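Local coordinates for HpcE (Thermus thermophilus, PDB 1WZO), which probably isomerises 2-hydroxyhepta-2,4-diene-1,7-dioate in aromatic breakdown, as a member of the fumarylacetoacetate hydrolase family, at residues 71-74 / 75-79; 203-206 / 207-211; 146-149 / 150-153; 188-191 / 192-196; 196-199 / 200-204. All blocks are in the same frame, centred on the assembly; numbering follows the deposited sequence. Where two conformers were deposited one is given.

Along the chain the order is interaction 1, 3, 4, 5, 2, all local turns or helix ends within the fumarylacetoacetate hydrolase family domain. Interactions 1 and 3 are neighbours, their centres about 6 Å apart, and join through the parallel strands 78-79 and 152-159. Interactions 4 and 5 lie at the two ends of helix 192-200, centres about 12 Å apart, and share Leu196. Interaction 2 carries the chain from that helix into strand 210-212, whose Leu211 packs back on Leu196. The two groups do not touch; interactions 3 and 5 have centres about 24 Å apart, but interaction 2 comes within about 6 Å of interaction 3 at the nearest atoms. Interactions 1, 2, 3 and 5 all touch the second subunit.

Interaction 1. Residues 71-74 / 75-79; sequences FWKP and NTSLL
Ser77 N reaches back to Pro74 O with a hydrogen bond of 2.9 Å, closing the single turn of 3-10 segment 75-77 as the chain leaves strand 69-73. The N-H points almost straight at its acceptor (162°), although the donor sits well above the carbonyl plane. Ser77 CB points toward the preceding segment and its OG lies 2.5 Å from the same Pro74 O, in the carbonyl plane. That second bond is very short and the serine is modelled in two conformers, so its exact geometry is doubtful. A small hydroxyl suits a turn where it can fold onto the chain before it: OG sits between the backbone N and the carbonyl carbon (chi1 57°). Proline suits the place before the turn, since it has no N-H to satisfy and its ring is a compact apolar block. Its CB is 3.6 Å from Thr76 OG1, the two side chains crossing at about a right angle. The turn links two strands of the beta-rich core, for strand 69-73 pairs with 46-50 whereas strand 78-79 runs parallel to 152-159. Behind it, Pro74 N lies 3.7 Å above the plane of the Trp72 ring, over its centre, and this indole also stacks on Trp72 of the second subunit. Lys73 bends at chi2 and chi3, passing CD by the edge of the Phe71 ring and CE 4.1 Å from Ser77 OG. Its buried ammonium group forms a salt bridge with Asp128 and hydrogen bonds to the carbonyls of Lys146 and Phe151.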
loop_
_atom_site.group_PDB
_atom_site.type_symbol
_atom_site.label_atom_id
_atom_site.label_comp_id
_atom_site.label_asym_id
_atom_site.label_seq_id
_atom_site.Cartn_x
_atom_site.Cartn_y
_atom_site.Cartn_z
ATOM N N PHE B 71 21.211 6.753 -10.970
ATOM C CA PHE B 71 20.773 5.420 -11.360
ATOM C C PHE B 71 19.751 4.903 -10.354
ATOM O O PHE B 71 19.598 5.446 -9.257
ATOM C CB PHE B 71 21.939 4.435 -11.486
ATOM C CG PHE B 71 22.632 4.129 -10.193
ATOM C CD1 PHE B 71 23.687 4.918 -9.750
ATOM C CD2 PHE B 71 22.246 3.032 -9.428
ATOM C CE1 PHE B 71 24.350 4.616 -8.563
ATOM C CE2 PHE B 71 22.904 2.727 -8.242
ATOM C CZ PHE B 71 23.960 3.523 -7.812
ATOM N N TRP B 72 19.069 3.831 -10.733
ATOM C CA TRP B 72 18.014 3.249 -9.918
ATOM C C TRP B 72 18.358 1.914 -9.269
ATOM O O TRP B 72 19.144 1.141 -9.803
ATOM C CB TRP B 72 16.778 3.085 -10.815
ATOM C CG TRP B 72 15.641 2.269 -10.262
ATOM C CD1 TRP B 72 14.799 2.613 -9.243
ATOM C CD2 TRP B 72 15.153 1.030 -10.784
ATOM N NE1 TRP B 72 13.810 1.671 -9.108
ATOM C CE2 TRP B 72 14.003 0.688 -10.042
ATOM C CE3 TRP B 72 15.572 0.177 -11.815
ATOM C CZ2 TRP B 72 13.263 -0.472 -10.297
ATOM C CZ3 TRP B 72 14.838 -0.976 -12.070
ATOM C CH2 TRP B 72 13.694 -1.288 -11.312
ATOM N N LYS B 73 17.773 1.668 -8.098
ATOM C CA LYS B 73 17.925 0.400 -7.392
ATOM C C LYS B 73 16.483 -0.037 -7.110
ATOM O O LYS B 73 15.727 0.683 -6.450
ATOM C CB LYS B 73 18.687 0.556 -6.064
ATOM C CG LYS B 73 20.181 0.862 -6.190
ATOM C CD LYS B 73 21.050 -0.353 -6.577
ATOM C CE LYS B 73 21.280 -1.320 -5.408
ATOM N NZ LYS B 73 22.478 -2.221 -5.629
ATOM N N PRO B 74 16.075 -1.209 -7.623
ATOM C CA PRO B 74 14.715 -1.719 -7.413
ATOM C C PRO B 74 14.457 -2.105 -5.966
ATOM O O PRO B 74 15.373 -2.508 -5.254
ATOM C CB PRO B 74 14.651 -2.925 -8.347
ATOM C CG PRO B 74 16.045 -3.429 -8.323
ATOM C CD PRO B 74 16.871 -2.161 -8.416
ATOM N N ASN B 75 13.206 -1.989 -5.532
ATOM C CA ASN B 75 12.862 -2.349 -4.167
ATOM C C ASN B 75 13.152 -3.834 -3.933
ATOM O O ASN B 75 13.366 -4.255 -2.796
ATOM C CB ASN B 75 11.390 -2.027 -3.884
ATOM C CG ASN B 75 11.139 -0.526 -3.696
ATOM O OD1 ASN B 75 9.995 -0.070 -3.716
ATOM N ND2 ASN B 75 12.205 0.238 -3.502
ATOM N N THR B 76 13.183 -4.625 -5.005
ATOM C CA THR B 76 13.477 -6.046 -4.862
ATOM C C THR B 76 14.946 -6.322 -4.514
ATOM O O THR B 76 15.309 -7.453 -4.200
ATOM C CB THR B 76 13.080 -6.856 -6.133
ATOM O OG1 THR B 76 13.391 -6.098 -7.305
ATOM C CG2 THR B 76 11.581 -7.181 -6.119
ATOM N N SER B 77 15.795 -5.297 -4.577
ATOM C CA SER B 77 17.191 -5.480 -4.191
ATOM C C SER B 77 17.310 -5.309 -2.671
ATOM O O SER B 77 18.273 -5.763 -2.061
ATOM C CB SER B 77 18.114 -4.459 -4.883
ATOM O OG SER B 77 17.733 -3.123 -4.616
ATOM N N LEU B 78 16.323 -4.655 -2.063
ATOM C CA LEU B 78 16.356 -4.408 -0.618
ATOM C C LEU B 78 16.521 -5.656 0.238
ATOM O O LEU B 78 15.886 -6.690 0.006
ATOM C CB LEU B 78 15.104 -3.641 -0.183
ATOM C CG LEU B 78 15.031 -2.181 -0.646
ATOM C CD1 LEU B 78 13.599 -1.672 -0.523
ATOM C CD2 LEU B 78 15.990 -1.325 0.187
ATOM N N LEU B 79 17.387 -5.543 1.242
ATOM C CA LEU B 79 17.663 -6.643 2.149
ATOM C C LEU B 79 17.892 -6.078 3.548
ATOM O O LEU B 79 18.574 -5.073 3.708
ATOM C CB LEU B 79 18.915 -7.393 1.689
ATOM C CG LEU B 79 19.256 -8.685 2.437
ATOM C CD1 LEU B 79 18.268 -9.792 2.052
ATOM C CD2 LEU B 79 20.690 -9.105 2.086
#

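Interaction 2. Residues 203-206 / 207-211; sequences MTLE and PYDVL
Asp209 points its side chain back at Glu206, across the turn that carries the chain into strand 210-212. Its CB lies 3.2 Å from Glu206 O, and CG remains close by, 3.3 Å from that oxygen. At the tip the two oxygens part company. OD2 accepts from Glu206 N at 2.7 Å, along a nearly straight N-H (174°) that arrives from 60° above the carboxylate plane. It also lies 4.0 Å from Leu205 CD2, and takes the positive charge of Lys45 in a salt bridge. OD1 is joined by a water to Glu206 OE1, the water standing 2.9 Å from the glutamate oxygen. By donating to both, this water probably eases the meeting of two like charges. The backbone makes a type II beta turn from Glu206 to Asp209, closed by Asp209 N donating to Glu206 O at 3.0 Å. Pro207, its ring fixing phi, fits the second position; Tyr208 takes the third with a positive phi of 83°, a backbone conformation more often taken by glycine or asparagine. With a leucine in place of Asp209, Glu206 N would probably lose its acceptor and Lys45 a counter-charge inside the fold. Leu205 suits its own buried place by turning its branched end to Leu196 and Ile199 of helix 192-200.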
loop_
_atom_site.group_PDB
_atom_site.type_symbol
_atom_site.label_atom_id
_atom_site.label_comp_id
_atom_site.label_asym_id
_atom_site.label_seq_id
_atom_site.Cartn_x
_atom_site.Cartn_y
_atom_site.Cartn_z
ATOM N N MET B 203 11.901 15.687 -10.671
ATOM C CA MET B 203 11.228 14.508 -10.133
ATOM C C MET B 203 10.740 14.743 -8.709
ATOM O O MET B 203 11.529 15.086 -7.836
ATOM C CB MET B 203 12.202 13.324 -10.136
ATOM C CG MET B 203 11.630 12.016 -9.605
ATOM S SD MET B 203 12.884 10.731 -9.393
ATOM C CE MET B 203 13.580 10.642 -11.040
ATOM N N THR B 204 9.449 14.544 -8.470
ATOM C CA THR B 204 8.904 14.726 -7.129
ATOM C C THR B 204 9.353 13.599 -6.197
ATOM O O THR B 204 9.102 12.423 -6.471
ATOM C CB THR B 204 7.362 14.752 -7.150
ATOM O OG1 THR B 204 6.917 15.846 -7.956
ATOM C CG2 THR B 204 6.807 14.920 -5.731
ATOM N N LEU B 205 10.033 13.948 -5.106
ATOM C CA LEU B 205 10.461 12.928 -4.151
ATOM C C LEU B 205 9.410 12.896 -3.056
ATOM O O LEU B 205 8.971 13.939 -2.569
ATOM C CB LEU B 205 11.840 13.252 -3.565
ATOM C CG LEU B 205 12.992 13.285 -4.576
ATOM C CD1 LEU B 205 14.294 13.622 -3.867
ATOM C CD2 LEU B 205 13.103 11.935 -5.279
ATOM N N GLU B 206 8.998 11.697 -2.672
ATOM C CA GLU B 206 7.963 11.539 -1.663
ATOM C C GLU B 206 8.537 10.982 -0.370
ATOM O O GLU B 206 9.638 10.426 -0.361
ATOM C CB GLU B 206 6.879 10.598 -2.207
ATOM C CG GLU B 206 6.395 10.994 -3.605
ATOM C CD GLU B 206 5.469 9.969 -4.239
ATOM O OE1 GLU B 206 5.755 8.756 -4.146
ATOM O OE2 GLU B 206 4.464 10.377 -4.852
ATOM N N PRO B 207 7.801 11.129 0.748
ATOM C CA PRO B 207 8.282 10.608 2.033
ATOM C C PRO B 207 8.650 9.130 1.885
ATOM O O PRO B 207 7.905 8.354 1.288
ATOM C CB PRO B 207 7.085 10.813 2.958
ATOM C CG PRO B 207 6.482 12.094 2.428
ATOM C CD PRO B 207 6.527 11.855 0.919
ATOM N N TYR B 208 9.806 8.769 2.428
ATOM C CA TYR B 208 10.353 7.417 2.391
ATOM C C TYR B 208 11.098 7.048 1.116
ATOM O O TYR B 208 11.557 5.913 0.966
ATOM C CB TYR B 208 9.280 6.382 2.743
ATOM C CG TYR B 208 8.806 6.563 4.169
ATOM C CD1 TYR B 208 7.509 6.989 4.447
ATOM C CD2 TYR B 208 9.691 6.406 5.237
ATOM C CE1 TYR B 208 7.102 7.262 5.758
ATOM C CE2 TYR B 208 9.298 6.676 6.549
ATOM C CZ TYR B 208 8.003 7.106 6.801
ATOM O OH TYR B 208 7.611 7.388 8.092
ATOM N N ASP B 209 11.231 8.002 0.197
ATOM C CA ASP B 209 12.022 7.752 -1.004
ATOM C C ASP B 209 13.448 7.785 -0.463
ATOM O O ASP B 209 13.709 8.413 0.573
ATOM C CB ASP B 209 11.832 8.851 -2.053
ATOM C CG ASP B 209 10.590 8.633 -2.911
ATOM O OD1 ASP B 209 9.968 7.557 -2.791
ATOM O OD2 ASP B 209 10.249 9.529 -3.709
ATOM N N VAL B 210 14.378 7.132 -1.152
ATOM C CA VAL B 210 15.757 7.071 -0.662
ATOM C C VAL B 210 16.815 7.509 -1.669
ATOM O O VAL B 210 16.724 7.200 -2.861
ATOM C CB VAL B 210 16.101 5.625 -0.209
ATOM C CG1 VAL B 210 17.569 5.535 0.223
ATOM C CG2 VAL B 210 15.169 5.200 0.924
ATOM N N LEU B 211 17.817 8.231 -1.172
ATOM C CA LEU B 211 18.923 8.690 -1.998
ATOM C C LEU B 211 20.200 8.040 -1.497
ATOM O O LEU B 211 20.533 8.149 -0.311
ATOM C CB LEU B 211 19.061 10.216 -1.918
ATOM C CG LEU B 211 20.346 10.824 -2.499
ATOM C CD1 LEU B 211 20.413 10.586 -4.004
ATOM C CD2 LEU B 211 20.378 12.318 -2.193
HETATM O O HOH W 1 7.907 6.884 -4.132
#

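Interaction 3. Residues 146-149 / 150-153; sequences KGRD and TFLP
The Phe151 ring carries the aliphatic part of Arg148 on one face: Arg148 CD stands 3.8 Å above the ring plane, offset toward the rim. This is a CH-pi contact, CD lying 4.1 Å from the centroid of the Phe151 ring and 24° off its normal. At the ring edge, near its plane, comes the carbonyl oxygen of Lys146, 4.1 Å from Phe151 CD1. The two side chains run side by side and point the same way, so that Arg148 CD lies over the ring and CB near Phe151 CG, while the guanidinium group, turned 62° from the ring plane, passes on. The bend at chi3 (74°) sends that group away from the phenyl, and its NH1 finds the carbonyl of Arg144. Arginine suits the place because a long apolar shaft can lie on an aromatic while the charged end goes to polar partners; Phe202 of the second subunit also packs on it. Asp149 heads the other way, out to Thr204 OG1 and Lys109 of the second subunit and Arg11 of the third, a buried carboxylate with its charge well answered. Thr150 OG1 accepts from Leu86 N; its 2.5 Å approach to Asp149 O is so short that the bond there is doubtful. Phe151 N donates to Arg148 O at 3.1 Å, and Thr150, in the third position, has the left-handed backbone the turn requires. These are the marks of a type II beta turn, here bringing the chain from helix 143-146 into strand 152-159.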
loop_
_atom_site.group_PDB
_atom_site.type_symbol
_atom_site.label_atom_id
_atom_site.label_comp_id
_atom_site.label_asym_id
_atom_site.label_seq_id
_atom_site.Cartn_x
_atom_site.Cartn_y
_atom_site.Cartn_z
ATOM N N LYS B 146 23.518 -3.893 -10.963
ATOM C CA LYS B 146 23.199 -3.262 -9.683
ATOM C C LYS B 146 21.840 -3.609 -9.089
ATOM O O LYS B 146 21.684 -3.612 -7.867
ATOM C CB LYS B 146 23.244 -1.739 -9.837
ATOM C CG LYS B 146 24.522 -1.184 -10.430
ATOM C CD LYS B 146 25.611 -1.055 -9.383
ATOM C CE LYS B 146 25.288 0.048 -8.384
ATOM N NZ LYS B 146 26.324 0.124 -7.312
ATOM N N GLY B 147 20.865 -3.887 -9.954
ATOM C CA GLY B 147 19.511 -4.157 -9.492
ATOM C C GLY B 147 19.089 -5.585 -9.225
ATOM O O GLY B 147 17.896 -5.901 -9.294
ATOM N N ARG B 148 20.048 -6.443 -8.900
ATOM C CA ARG B 148 19.762 -7.845 -8.620
ATOM C C ARG B 148 19.130 -8.039 -7.240
ATOM O O ARG B 148 19.348 -7.235 -6.331
ATOM C CB ARG B 148 21.056 -8.658 -8.702
ATOM C CG ARG B 148 21.903 -8.353 -9.938
ATOM C CD ARG B 148 23.179 -9.180 -9.944
ATOM N NE ARG B 148 22.928 -10.580 -10.281
ATOM C CZ ARG B 148 22.711 -11.027 -11.514
ATOM N NH1 ARG B 148 22.712 -10.187 -12.538
ATOM N NH2 ARG B 148 22.495 -12.320 -11.725
ATOM N N ASP B 149 18.341 -9.101 -7.086
ATOM C CA ASP B 149 17.721 -9.393 -5.794
ATOM C C ASP B 149 18.811 -9.478 -4.707
ATOM O O ASP B 149 19.870 -10.080 -4.915
ATOM C CB ASP B 149 16.960 -10.722 -5.841
ATOM C CG ASP B 149 15.674 -10.651 -6.670
ATOM O OD1 ASP B 149 15.264 -9.546 -7.086
ATOM O OD2 ASP B 149 15.066 -11.722 -6.892
ATOM N N THR B 150 18.528 -8.861 -3.564
ATOM C CA THR B 150 19.407 -8.808 -2.388
ATOM C C THR B 150 20.625 -7.901 -2.508
ATOM O O THR B 150 21.451 -7.870 -1.593
ATOM C CB THR B 150 19.944 -10.204 -1.940
ATOM O OG1 THR B 150 21.006 -10.627 -2.809
ATOM C CG2 THR B 150 18.825 -11.239 -1.919
ATOM N N PHE B 151 20.743 -7.155 -3.602
ATOM C CA PHE B 151 21.903 -6.288 -3.760
ATOM C C PHE B 151 21.832 -4.928 -3.072
ATOM O O PHE B 151 22.631 -4.038 -3.372
ATOM C CB PHE B 151 22.257 -6.104 -5.243
ATOM C CG PHE B 151 23.303 -7.074 -5.738
ATOM C CD1 PHE B 151 24.201 -6.701 -6.734
ATOM C CD2 PHE B 151 23.408 -8.350 -5.182
ATOM C CE1 PHE B 151 25.201 -7.584 -7.172
ATOM C CE2 PHE B 151 24.399 -9.241 -5.609
ATOM C CZ PHE B 151 25.298 -8.856 -6.605
ATOM N N LEU B 152 20.883 -4.756 -2.157
ATOM C CA LEU B 152 20.809 -3.498 -1.424
ATOM C C LEU B 152 20.504 -3.648 0.060
ATOM O O LEU B 152 19.403 -3.338 0.521
ATOM C CB LEU B 152 19.807 -2.514 -2.054
ATOM C CG LEU B 152 19.817 -1.125 -1.386
ATOM C CD1 LEU B 152 21.250 -0.579 -1.362
ATOM C CD2 LEU B 152 18.892 -0.150 -2.144
ATOM N N PRO B 153 21.463 -4.186 0.826
ATOM C CA PRO B 153 21.200 -4.312 2.261
ATOM C C PRO B 153 20.931 -2.875 2.724
ATOM O O PRO B 153 21.539 -1.939 2.208
ATOM C CB PRO B 153 22.520 -4.859 2.797
ATOM C CG PRO B 153 22.949 -5.792 1.679
ATOM C CD PRO B 153 22.636 -4.986 0.424
#

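Interaction 4. Residues 188-191 / 192-196; sequences MLYS and VAELL
Ser191 and Glu194 form a capping box at the start of helix 192-200, each side chain taking up a backbone N-H of the other. The serine is the N-cap: its OG accepts from Glu194 N at 3.1 Å, satisfying an amide of the first turn, which lacks the usual i-4 helical partner. In return Glu194 OE1 accepts from Ser191 N at 2.9 Å. That bond is nearly straight (172°) and uses the anti lone pair of OE1, the one turned away from the other oxygen. The glutamate can reach back because its CG lies beside its own backbone N (chi1 -68°), which sets CG 3.2 Å from Ser191 OG, and the extended chain beyond carries OE1 back to Ser191 N. Serine suits the first place by its short reach, glutamate the fourth by its length and by a negative charge that is probably favoured by the positive end of the helix dipole. The same OE1 meets Arg64 in a salt bridge, and Arg64 also makes a cation-pi contact with Tyr190. Were Glu194 an alanine, Ser191 N would probably lose its acceptor and Arg64 a counter-charge. The first regular helical bond follows, Leu195 N to Ser191 O at 2.8 Å. Just outside the box, Leu195 CD2 lies 3.7 Å from Tyr190 CB, while Met188 CE touches Val192 CG2 at 4.1 Å. The Tyr190-Leu195 pair spans the residue before the N-cap and the fourth residue of the helix, so the box is joined by the arrangement known as a hydrophobic staple.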
loop_
_atom_site.group_PDB
_atom_site.type_symbol
_atom_site.label_atom_id
_atom_site.label_comp_id
_atom_site.label_asym_id
_atom_site.label_seq_id
_atom_site.Cartn_x
_atom_site.Cartn_y
_atom_site.Cartn_z
ATOM N N MET B 188 32.343 14.048 -0.594
ATOM C CA MET B 188 31.283 13.936 -1.598
ATOM C C MET B 188 31.470 15.053 -2.622
ATOM O O MET B 188 31.688 16.204 -2.244
ATOM C CB MET B 188 29.912 14.110 -0.946
ATOM C CG MET B 188 29.133 12.842 -0.745
ATOM S SD MET B 188 27.466 13.234 -0.200
ATOM C CE MET B 188 27.325 12.163 1.217
ATOM N N LEU B 189 31.384 14.725 -3.908
ATOM C CA LEU B 189 31.541 15.745 -4.939
ATOM C C LEU B 189 30.302 16.625 -4.941
ATOM O O LEU B 189 30.396 17.856 -4.985
ATOM C CB LEU B 189 31.760 15.093 -6.303
ATOM C CG LEU B 189 33.064 14.289 -6.386
ATOM C CD1 LEU B 189 33.201 13.690 -7.780
ATOM C CD2 LEU B 189 34.262 15.192 -6.071
ATOM N N TYR B 190 29.139 15.982 -4.900
ATOM C CA TYR B 190 27.862 16.679 -4.829
ATOM C C TYR B 190 27.312 16.340 -3.451
ATOM O O TYR B 190 27.208 15.167 -3.094
ATOM C CB TYR B 190 26.875 16.174 -5.887
ATOM C CG TYR B 190 27.058 16.748 -7.275
ATOM C CD1 TYR B 190 27.838 16.093 -8.227
ATOM C CD2 TYR B 190 26.434 17.939 -7.640
ATOM C CE1 TYR B 190 27.986 16.612 -9.515
ATOM C CE2 TYR B 190 26.576 18.466 -8.922
ATOM C CZ TYR B 190 27.351 17.797 -9.850
ATOM O OH TYR B 190 27.483 18.313 -11.117
ATOM N N SER B 191 26.959 17.358 -2.677
ATOM C CA SER B 191 26.432 17.133 -1.336
ATOM C C SER B 191 25.012 16.588 -1.383
ATOM O O SER B 191 24.361 16.596 -2.432
ATOM C CB SER B 191 26.423 18.439 -0.550
ATOM O OG SER B 191 25.506 19.361 -1.114
ATOM N N VAL B 192 24.539 16.112 -0.237
ATOM C CA VAL B 192 23.183 15.602 -0.133
ATOM C C VAL B 192 22.231 16.712 -0.583
ATOM O O VAL B 192 21.312 16.482 -1.377
ATOM C CB VAL B 192 22.853 15.215 1.319
ATOM C CG1 VAL B 192 21.382 14.862 1.438
ATOM C CG2 VAL B 192 23.735 14.050 1.761
ATOM N N ALA B 193 22.459 17.923 -0.080
ATOM C CA ALA B 193 21.619 19.065 -0.439
ATOM C C ALA B 193 21.632 19.328 -1.945
ATOM O O ALA B 193 20.591 19.560 -2.542
ATOM C CB ALA B 193 22.074 20.314 0.313
ATOM N N GLU B 194 22.809 19.298 -2.559
ATOM C CA GLU B 194 22.897 19.536 -3.996
ATOM C C GLU B 194 22.214 18.431 -4.804
ATOM O O GLU B 194 21.589 18.702 -5.835
ATOM C CB GLU B 194 24.357 19.666 -4.424
ATOM C CG GLU B 194 25.040 20.921 -3.884
ATOM C CD GLU B 194 26.507 20.961 -4.235
ATOM O OE1 GLU B 194 27.210 19.986 -3.911
ATOM O OE2 GLU B 194 26.953 21.963 -4.836
ATOM N N LEU B 195 22.340 17.192 -4.339
ATOM C CA LEU B 195 21.728 16.050 -5.012
ATOM C C LEU B 195 20.198 16.123 -4.957
ATOM O O LEU B 195 19.518 15.893 -5.965
ATOM C CB LEU B 195 22.222 14.740 -4.379
ATOM C CG LEU B 195 23.693 14.389 -4.634
ATOM C CD1 LEU B 195 24.107 13.201 -3.785
ATOM C CD2 LEU B 195 23.889 14.075 -6.120
ATOM N N LEU B 196 19.651 16.445 -3.788
ATOM C CA LEU B 196 18.200 16.543 -3.646
ATOM C C LEU B 196 17.644 17.716 -4.453
ATOM O O LEU B 196 16.497 17.683 -4.910
ATOM C CB LEU B 196 17.812 16.691 -2.167
ATOM C CG LEU B 196 18.112 15.489 -1.264
ATOM C CD1 LEU B 196 17.842 15.870 0.187
ATOM C CD2 LEU B 196 17.254 14.289 -1.672
#

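Interaction 5. Residues 196-199 / 200-204; sequences LEFI and SEFMT
Ile199 O receives two backbone hydrogen bonds, from Phe202 N at 3.1 Å and from Met203 N at 2.9 Å, and with this the C-terminal end of helix 192-200 unwinds into the loop toward strand 210-212. The Met203 donor lies in the carbonyl plane whereas that of Phe202 stands 42° above it, so the two N-H groups share one oxygen from different directions. Among the helical bonds, Leu196 O is likewise gripped twice by a single residue: Ser200 N at 3.0 Å and Ser200 OG at 2.7 Å. Serine suits the last turn of a helix because its hydroxyl, turned back over the chain (chi1 72°), can reach the carbonyl four residues earlier; here OG also accepts from Val111 N. Glu201 N to Glu197 O is weak. The apolar contacts follow the same spacing. Ile199 and Met203 run side by side, CG2 of the isoleucine 4.1 Å from SD of the methionine, whose unbranched, flexible chain can lie alongside a beta-branched neighbour. The side chains of Phe198 and Phe202 cross at a slant, their nearest atoms Phe198 CE2 and Phe202 CE2 being 4.2 Å apart. Arg144 of the second subunit packs on Phe198, a place in which an aromatic surface serves the interface. One face of the Phe202 ring is taken by Ile199 O, 3.6 Å above its centre. Near the edge of that ring, in its plane, a water donates to Phe198 O at 2.7 Å and to Glu201 OE2.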
loop_
_atom_site.group_PDB
_atom_site.type_symbol
_atom_site.label_atom_id
_atom_site.label_comp_id
_atom_site.label_asym_id
_atom_site.label_seq_id
_atom_site.Cartn_x
_atom_site.Cartn_y
_atom_site.Cartn_z
ATOM N N LEU B 196 19.651 16.445 -3.788
ATOM C CA LEU B 196 18.200 16.543 -3.646
ATOM C C LEU B 196 17.644 17.716 -4.453
ATOM O O LEU B 196 16.497 17.683 -4.910
ATOM C CB LEU B 196 17.812 16.691 -2.167
ATOM C CG LEU B 196 18.112 15.489 -1.264
ATOM C CD1 LEU B 196 17.842 15.870 0.187
ATOM C CD2 LEU B 196 17.254 14.289 -1.672
ATOM N N GLU B 197 18.454 18.757 -4.629
ATOM C CA GLU B 197 18.028 19.909 -5.417
ATOM C C GLU B 197 17.990 19.492 -6.887
ATOM O O GLU B 197 17.027 19.768 -7.600
ATOM C CB GLU B 197 19.019 21.065 -5.257
ATOM C CG GLU B 197 18.732 22.263 -6.150
ATOM C CD GLU B 197 19.813 23.328 -6.044
ATOM O OE1 GLU B 197 20.968 23.033 -6.406
ATOM O OE2 GLU B 197 19.513 24.453 -5.594
ATOM N N PHE B 198 19.055 18.828 -7.324
ATOM C CA PHE B 198 19.165 18.378 -8.707
ATOM C C PHE B 198 18.013 17.459 -9.088
ATOM O O PHE B 198 17.393 17.629 -10.141
ATOM C CB PHE B 198 20.489 17.640 -8.922
ATOM C CG PHE B 198 20.675 17.125 -10.324
ATOM C CD1 PHE B 198 20.991 17.993 -11.364
ATOM C CD2 PHE B 198 20.492 15.774 -10.611
ATOM C CE1 PHE B 198 21.119 17.526 -12.679
ATOM C CE2 PHE B 198 20.619 15.295 -11.920
ATOM C CZ PHE B 198 20.932 16.178 -12.953
ATOM N N ILE B 199 17.734 16.487 -8.224
ATOM C CA ILE B 199 16.680 15.515 -8.468
ATOM C C ILE B 199 15.285 16.109 -8.392
ATOM O O ILE B 199 14.502 15.976 -9.341
ATOM C CB ILE B 199 16.784 14.325 -7.481
ATOM C CG1 ILE B 199 18.134 13.625 -7.659
ATOM C CG2 ILE B 199 15.623 13.341 -7.715
ATOM C CD1 ILE B 199 18.464 12.603 -6.567
ATOM N N SER B 200 14.975 16.782 -7.282
ATOM C CA SER B 200 13.650 17.365 -7.087
ATOM C C SER B 200 13.294 18.435 -8.103
ATOM O O SER B 200 12.143 18.856 -8.181
ATOM C CB SER B 200 13.510 17.943 -5.672
ATOM O OG SER B 200 14.270 19.125 -5.513
ATOM N N GLU B 201 14.274 18.879 -8.878
ATOM C CA GLU B 201 14.016 19.888 -9.893
ATOM C C GLU B 201 13.087 19.342 -10.982
ATOM O O GLU B 201 12.279 20.086 -11.538
ATOM C CB GLU B 201 15.332 20.359 -10.533
ATOM C CG GLU B 201 15.155 21.479 -11.570
ATOM C CD GLU B 201 14.942 20.963 -12.993
ATOM O OE1 GLU B 201 14.335 21.698 -13.805
ATOM O OE2 GLU B 201 15.392 19.839 -13.310
ATOM N N PHE B 202 13.189 18.046 -11.267
ATOM C CA PHE B 202 12.377 17.423 -12.315
ATOM C C PHE B 202 11.567 16.212 -11.845
ATOM O O PHE B 202 10.647 15.767 -12.533
ATOM C CB PHE B 202 13.285 17.008 -13.489
ATOM C CG PHE B 202 14.268 15.913 -13.147
ATOM C CD1 PHE B 202 13.876 14.574 -13.154
ATOM C CD2 PHE B 202 15.579 16.221 -12.792
ATOM C CE1 PHE B 202 14.775 13.563 -12.812
ATOM C CE2 PHE B 202 16.487 15.219 -12.450
ATOM C CZ PHE B 202 16.088 13.885 -12.458
ATOM N N MET B 203 11.901 15.687 -10.671
ATOM C CA MET B 203 11.228 14.508 -10.133
ATOM C C MET B 203 10.740 14.743 -8.709
ATOM O O MET B 203 11.529 15.086 -7.836
ATOM C CB MET B 203 12.202 13.324 -10.136
ATOM C CG MET B 203 11.630 12.016 -9.605
ATOM S SD MET B 203 12.884 10.731 -9.393
ATOM C CE MET B 203 13.580 10.642 -11.040
ATOM N N THR B 204 9.449 14.544 -8.470
ATOM C CA THR B 204 8.904 14.726 -7.129
ATOM C C THR B 204 9.353 13.599 -6.197
ATOM O O THR B 204 9.102 12.423 -6.471
ATOM C CB THR B 204 7.362 14.752 -7.150
ATOM O OG1 THR B 204 6.917 15.846 -7.956
ATOM C CG2 THR B 204 6.807 14.920 -5.731
HETATM O O HOH W 2 18.013 19.141 -12.350
#